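Local coordinates for austinoid biosynthesis clusters protein H (Emericella nidulans FGSC A4, PDB 5X9K), which belongs to the trt14 isomerase family and takes part in making the fungal meroterpenoids austinol and dehydroaustinol, at residues 119-132 and 143-156. Numbering follows the deposited sequence.
Sequences SLVGRFETEYVYIL and DFFQFADSATRDAW
S119 OG is gripped by three groups in the turn that leads into strand 122-134, the first strand of a beta hairpin with 141-148; W156, on helix 150-167 that follows the hairpin, reaches it. W156 NE1 gives S119 OG a nearly straight bond (2.9 Å, 175°), with the oxygen at the indole edge and in its plane. V121 N also donates to S119 OG, an ST turn, and S119 OG donates to G122 O at 2.8 Å. This ties the type I turn 119-122 to the helix. With chi1 at -176°, W156 CG stands opposite the backbone N, and the indole reaches across to the turn; V121 CG2 touches its pyrrole end. F124 lies obliquely over one indole face, its CE1 3.5 Å from W156 CB, and F87 also meets the indole. One turn back along the helix, T126 OG1 and T152 OG1 sit 2.7 Å apart, and T152 OG1 donates to D149 OD2 from above the carboxylate plane. D149 is the N-cap. Water 2 joins its OD2 to E127 OE2. E127 OE2 also accepts from S63 N of the second subunit, and D149 OD1 is hydrogen-bonded to S64 OG and S150 OG of that subunit, so this corner belongs to the homodimer interface. Beyond it the strands pair antiparallel. V129 with F147 and I131 with F145 are the hydrogen-bonded pairs, and V129 of each subunit packs on F147 of the other. I131 CD1 makes a CH-pi contact over the F145 face, 3.9 Å from its centroid. On the other sheet face, water 3 links Y130 OH to Q146 OE1. There F144 turns its edge onto Y130 (planes at 77°), with CE1 above the centre of the tyrosine ring.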
loop_
_atom_site.group_PDB
_atom_site.type_symbol
_atom_site.label_atom_id
_atom_site.label_comp_id
_atom_site.label_asym_id
_atom_site.label_seq_id
_atom_site.Cartn_x
_atom_site.Cartn_y
_atom_site.Cartn_z
ATOM N N SER A 119 -22.537 4.928 -3.923
ATOM C CA SER A 119 -22.503 4.439 -5.288
ATOM C C SER A 119 -23.831 3.804 -5.668
ATOM O O SER A 119 -24.705 3.561 -4.832
ATOM C CB SER A 119 -21.370 3.420 -5.493
ATOM O OG SER A 119 -21.786 2.137 -5.091
ATOM N N LEU A 120 -23.941 3.537 -6.966
ATOM C CA LEU A 120 -25.038 2.816 -7.589
ATOM C C LEU A 120 -25.461 1.593 -6.782
ATOM O O LEU A 120 -26.654 1.272 -6.711
ATOM C CB LEU A 120 -24.604 2.407 -8.997
ATOM C CG LEU A 120 -25.621 2.002 -10.049
ATOM C CD1 LEU A 120 -26.750 3.013 -10.107
ATOM C CD2 LEU A 120 -24.904 1.923 -11.387
ATOM N N VAL A 121 -24.493 0.903 -6.173
ATOM C CA VAL A 121 -24.761 -0.339 -5.450
ATOM C C VAL A 121 -24.482 -0.137 -3.967
ATOM O O VAL A 121 -24.101 -1.076 -3.260
ATOM C CB VAL A 121 -23.936 -1.513 -6.015
ATOM C CG1 VAL A 121 -24.335 -1.798 -7.445
ATOM C CG2 VAL A 121 -22.445 -1.216 -5.937
ATOM N N GLY A 122 -24.680 1.078 -3.481
ATOM C CA GLY A 122 -24.616 1.329 -2.062
ATOM C C GLY A 122 -23.296 1.925 -1.623
ATOM O O GLY A 122 -22.507 2.433 -2.419
ATOM N N ARG A 123 -23.064 1.850 -0.313
ATOM C CA ARG A 123 -21.905 2.488 0.297
ATOM C C ARG A 123 -20.612 1.790 -0.117
ATOM O O ARG A 123 -20.526 0.557 -0.132
ATOM C CB ARG A 123 -22.055 2.460 1.819
ATOM C CG ARG A 123 -21.070 3.300 2.573
ATOM C CD ARG A 123 -21.369 4.776 2.378
ATOM N NE ARG A 123 -20.387 5.573 3.093
ATOM C CZ ARG A 123 -20.145 6.854 2.861
ATOM N NH1 ARG A 123 -20.807 7.504 1.910
ATOM N NH2 ARG A 123 -19.217 7.473 3.572
ATOM N N PHE A 124 -19.601 2.587 -0.462
ATOM C CA PHE A 124 -18.259 2.086 -0.741
ATOM C C PHE A 124 -17.297 2.795 0.192
ATOM O O PHE A 124 -17.279 4.029 0.245
ATOM C CB PHE A 124 -17.863 2.321 -2.199
ATOM C CG PHE A 124 -16.515 1.753 -2.568
ATOM C CD1 PHE A 124 -16.223 0.417 -2.333
ATOM C CD2 PHE A 124 -15.555 2.552 -3.177
ATOM C CE1 PHE A 124 -14.993 -0.102 -2.691
ATOM C CE2 PHE A 124 -14.328 2.052 -3.535
ATOM C CZ PHE A 124 -14.034 0.724 -3.297
ATOM N N GLU A 125 -16.531 2.020 0.956
ATOM C CA GLU A 125 -15.488 2.562 1.811
ATOM C C GLU A 125 -14.271 1.661 1.688
ATOM O O GLU A 125 -14.327 0.476 2.027
ATOM C CB GLU A 125 -15.947 2.665 3.268
ATOM C CG GLU A 125 -17.248 3.456 3.425
ATOM C CD GLU A 125 -17.543 3.820 4.868
ATOM O OE1 GLU A 125 -16.788 3.385 5.766
ATOM O OE2 GLU A 125 -18.534 4.540 5.100
ATOM N N THR A 126 -13.172 2.223 1.200
ATOM C CA THR A 126 -11.966 1.461 0.956
ATOM C C THR A 126 -10.787 2.300 1.429
ATOM O O THR A 126 -10.961 3.411 1.943
ATOM C CB THR A 126 -11.874 1.080 -0.524
ATOM O OG1 THR A 126 -10.911 0.031 -0.699
ATOM C CG2 THR A 126 -11.524 2.312 -1.394
ATOM N N GLU A 127 -9.585 1.753 1.299
ATOM C CA GLU A 127 -8.381 2.507 1.615
ATOM C C GLU A 127 -7.242 2.083 0.700
ATOM O O GLU A 127 -7.314 1.067 0.010
ATOM C CB GLU A 127 -7.974 2.339 3.074
ATOM C CG GLU A 127 -7.870 0.903 3.499
ATOM C CD GLU A 127 -7.690 0.759 4.989
ATOM O OE1 GLU A 127 -6.698 1.302 5.527
ATOM O OE2 GLU A 127 -8.548 0.093 5.616
ATOM N N TYR A 128 -6.174 2.887 0.715
ATOM C CA TYR A 128 -5.021 2.671 -0.148
ATOM C C TYR A 128 -3.780 3.242 0.515
ATOM O O TYR A 128 -3.860 4.078 1.416
ATOM C CB TYR A 128 -5.143 3.366 -1.515
ATOM C CG TYR A 128 -6.510 3.483 -2.130
ATOM C CD1 TYR A 128 -6.854 2.722 -3.256
ATOM C CD2 TYR A 128 -7.445 4.379 -1.627
ATOM C CE1 TYR A 128 -8.098 2.850 -3.837
ATOM C CE2 TYR A 128 -8.681 4.500 -2.199
ATOM C CZ TYR A 128 -9.002 3.744 -3.299
ATOM O OH TYR A 128 -10.249 3.892 -3.852
ATOM N N VAL A 129 -2.623 2.809 0.027
ATOM C CA VAL A 129 -1.395 3.583 0.138
ATOM C C VAL A 129 -1.123 4.162 -1.244
ATOM O O VAL A 129 -1.048 3.422 -2.231
ATOM C CB VAL A 129 -0.218 2.735 0.637
ATOM C CG1 VAL A 129 1.055 3.582 0.716
ATOM C CG2 VAL A 129 -0.542 2.136 2.020
ATOM N N TYR A 130 -1.028 5.483 -1.325
ATOM C CA TYR A 130 -0.582 6.137 -2.542
ATOM C C TYR A 130 0.876 6.517 -2.365
ATOM O O TYR A 130 1.258 7.053 -1.322
ATOM C CB TYR A 130 -1.391 7.407 -2.832
ATOM C CG TYR A 130 -2.732 7.222 -3.509
ATOM C CD1 TYR A 130 -3.283 5.960 -3.716
ATOM C CD2 TYR A 130 -3.437 8.333 -3.973
ATOM C CE1 TYR A 130 -4.512 5.818 -4.368
ATOM C CE2 TYR A 130 -4.643 8.203 -4.596
ATOM C CZ TYR A 130 -5.181 6.958 -4.798
ATOM O OH TYR A 130 -6.391 6.862 -5.439
ATOM N N ILE A 131 1.687 6.272 -3.386
ATOM C CA ILE A 131 3.024 6.874 -3.476
ATOM C C ILE A 131 3.047 7.728 -4.736
ATOM O O ILE A 131 3.021 7.195 -5.851
ATOM C CB ILE A 131 4.144 5.828 -3.502
ATOM C CG1 ILE A 131 4.118 4.985 -2.224
ATOM C CG2 ILE A 131 5.492 6.522 -3.646
ATOM C CD1 ILE A 131 5.094 3.820 -2.225
ATOM N N LEU A 132 3.120 9.048 -4.567
ATOM C CA LEU A 132 3.029 9.985 -5.684
ATOM C C LEU A 132 4.392 10.622 -5.907
ATOM O O LEU A 132 4.950 11.229 -4.984
ATOM C CB LEU A 132 1.976 11.058 -5.408
ATOM C CG LEU A 132 0.596 10.503 -5.012
ATOM C CD1 LEU A 132 -0.383 11.616 -4.700
ATOM C CD2 LEU A 132 0.057 9.613 -6.112
ATOM N N ASP A 143 4.492 9.721 -11.457
ATOM C CA ASP A 143 4.392 8.302 -11.141
ATOM C C ASP A 143 3.356 8.156 -10.038
ATOM O O ASP A 143 3.457 8.806 -8.998
ATOM C CB ASP A 143 5.746 7.724 -10.734
ATOM C CG ASP A 143 5.782 6.196 -10.823
ATOM O OD1 ASP A 143 5.099 5.524 -10.019
ATOM O OD2 ASP A 143 6.482 5.665 -11.715
ATOM N N PHE A 144 2.339 7.345 -10.293
ATOM C CA PHE A 144 1.157 7.206 -9.442
ATOM C C PHE A 144 1.111 5.736 -9.027
ATOM O O PHE A 144 0.604 4.892 -9.769
ATOM C CB PHE A 144 -0.103 7.648 -10.211
ATOM C CG PHE A 144 -1.405 7.477 -9.463
ATOM C CD1 PHE A 144 -1.441 7.244 -8.083
ATOM C CD2 PHE A 144 -2.606 7.571 -10.148
ATOM C CE1 PHE A 144 -2.645 7.084 -7.423
ATOM C CE2 PHE A 144 -3.825 7.426 -9.485
ATOM C CZ PHE A 144 -3.841 7.176 -8.121
ATOM N N PHE A 145 1.675 5.444 -7.852
ATOM C CA PHE A 145 1.629 4.117 -7.239
ATOM C C PHE A 145 0.415 4.060 -6.322
ATOM O O PHE A 145 0.191 4.974 -5.524
ATOM C CB PHE A 145 2.934 3.853 -6.461
ATOM C CG PHE A 145 2.912 2.642 -5.524
ATOM C CD1 PHE A 145 2.258 2.686 -4.295
ATOM C CD2 PHE A 145 3.638 1.503 -5.839
ATOM C CE1 PHE A 145 2.288 1.574 -3.413
ATOM C CE2 PHE A 145 3.670 0.400 -4.971
ATOM C CZ PHE A 145 2.991 0.441 -3.763
ATOM N N GLN A 146 -0.374 3.006 -6.439
ATOM C CA GLN A 146 -1.399 2.759 -5.435
ATOM C C GLN A 146 -1.367 1.305 -5.012
ATOM O O GLN A 146 -1.124 0.411 -5.827
ATOM C CB GLN A 146 -2.786 3.143 -5.934
ATOM C CG GLN A 146 -3.391 2.218 -6.929
ATOM C CD GLN A 146 -4.760 2.687 -7.329
ATOM O OE1 GLN A 146 -5.726 2.518 -6.582
ATOM N NE2 GLN A 146 -4.853 3.310 -8.498
ATOM N N PHE A 147 -1.551 1.084 -3.719
ATOM C CA PHE A 147 -1.640 -0.253 -3.150
ATOM C C PHE A 147 -3.033 -0.304 -2.557
ATOM O O PHE A 147 -3.329 0.417 -1.597
ATOM C CB PHE A 147 -0.548 -0.505 -2.110
ATOM C CG PHE A 147 -0.408 -1.962 -1.702
ATOM C CD1 PHE A 147 -1.396 -2.586 -0.962
ATOM C CD2 PHE A 147 0.732 -2.683 -2.047
ATOM C CE1 PHE A 147 -1.264 -3.915 -0.579
ATOM C CE2 PHE A 147 0.885 -4.025 -1.665
ATOM C CZ PHE A 147 -0.129 -4.634 -0.923
ATOM N N ALA A 148 -3.896 -1.112 -3.166
ATOM C CA ALA A 148 -5.318 -1.073 -2.882
ATOM C C ALA A 148 -5.684 -2.071 -1.791
ATOM O O ALA A 148 -4.945 -3.017 -1.495
ATOM C CB ALA A 148 -6.119 -1.373 -4.148
ATOM N N ASP A 149 -6.833 -1.815 -1.174
ATOM C CA ASP A 149 -7.508 -2.753 -0.275
ATOM C C ASP A 149 -8.354 -3.655 -1.168
ATOM O O ASP A 149 -9.496 -3.348 -1.496
ATOM C CB ASP A 149 -8.337 -1.982 0.747
ATOM C CG ASP A 149 -9.258 -2.876 1.579
ATOM O OD1 ASP A 149 -9.067 -4.105 1.611
ATOM O OD2 ASP A 149 -10.169 -2.320 2.212
ATOM N N SER A 150 -7.776 -4.779 -1.583
ATOM C CA SER A 150 -8.443 -5.610 -2.579
ATOM C C SER A 150 -9.753 -6.196 -2.057
ATOM O O SER A 150 -10.692 -6.399 -2.836
ATOM C CB SER A 150 -7.510 -6.737 -3.019
ATOM O OG SER A 150 -6.381 -6.233 -3.709
ATOM N N ALA A 151 -9.816 -6.525 -0.764
ATOM C CA ALA A 151 -11.052 -7.079 -0.210
ATOM C C ALA A 151 -12.247 -6.180 -0.521
ATOM O O ALA A 151 -13.247 -6.633 -1.089
ATOM C CB ALA A 151 -10.913 -7.275 1.296
ATOM N N THR A 152 -12.155 -4.888 -0.187
ATOM C CA THR A 152 -13.318 -4.040 -0.426
ATOM C C THR A 152 -13.454 -3.657 -1.900
ATOM O O THR A 152 -14.575 -3.542 -2.411
ATOM C CB THR A 152 -13.262 -2.791 0.461
ATOM O OG1 THR A 152 -11.981 -2.165 0.329
ATOM C CG2 THR A 152 -13.467 -3.181 1.927
ATOM N N ARG A 153 -12.337 -3.420 -2.596
ATOM C CA ARG A 153 -12.419 -3.083 -4.012
ATOM C C ARG A 153 -13.070 -4.203 -4.816
ATOM O O ARG A 153 -13.957 -3.951 -5.640
ATOM C CB ARG A 153 -11.030 -2.788 -4.567
ATOM C CG ARG A 153 -11.029 -2.435 -6.047
ATOM C CD ARG A 153 -9.609 -2.454 -6.603
ATOM N NE ARG A 153 -9.046 -3.796 -6.527
ATOM C CZ ARG A 153 -7.780 -4.098 -6.792
ATOM N NH1 ARG A 153 -6.927 -3.144 -7.151
ATOM N NH2 ARG A 153 -7.372 -5.358 -6.692
ATOM N N ASP A 154 -12.607 -5.443 -4.626
ATOM C CA ASP A 154 -13.159 -6.557 -5.397
ATOM C C ASP A 154 -14.621 -6.816 -5.037
ATOM O O ASP A 154 -15.427 -7.170 -5.907
ATOM C CB ASP A 154 -12.344 -7.832 -5.172
ATOM C CG ASP A 154 -10.879 -7.692 -5.579
ATOM O OD1 ASP A 154 -10.540 -6.794 -6.388
ATOM O OD2 ASP A 154 -10.064 -8.492 -5.069
ATOM N N ALA A 155 -14.974 -6.671 -3.757
ATOM C CA ALA A 155 -16.358 -6.883 -3.338
ATOM C C ALA A 155 -17.285 -5.891 -4.026
ATOM O O ALA A 155 -18.325 -6.264 -4.586
ATOM C CB ALA A 155 -16.469 -6.765 -1.818
ATOM N N TRP A 156 -16.908 -4.615 -4.009
ATOM C CA TRP A 156 -17.690 -3.610 -4.709
ATOM C C TRP A 156 -17.739 -3.900 -6.204
ATOM O O TRP A 156 -18.775 -3.700 -6.851
ATOM C CB TRP A 156 -17.096 -2.232 -4.446
ATOM C CG TRP A 156 -17.891 -1.109 -5.046
ATOM C CD1 TRP A 156 -19.027 -0.548 -4.539
ATOM C CD2 TRP A 156 -17.603 -0.405 -6.263
ATOM N NE1 TRP A 156 -19.463 0.468 -5.366
ATOM C CE2 TRP A 156 -18.609 0.567 -6.431
ATOM C CE3 TRP A 156 -16.593 -0.505 -7.229
ATOM C CZ2 TRP A 156 -18.635 1.429 -7.521
ATOM C CZ3 TRP A 156 -16.626 0.346 -8.307
ATOM C CH2 TRP A 156 -17.637 1.306 -8.443
HETATM O O HOH W 1 -8.929 0.028 -2.436
HETATM O O HOH W 2 -10.374 -1.548 4.895
HETATM O O HOH W 3 -7.154 4.667 -6.516
HETATM O O HOH W 4 5.186 6.256 -7.370
#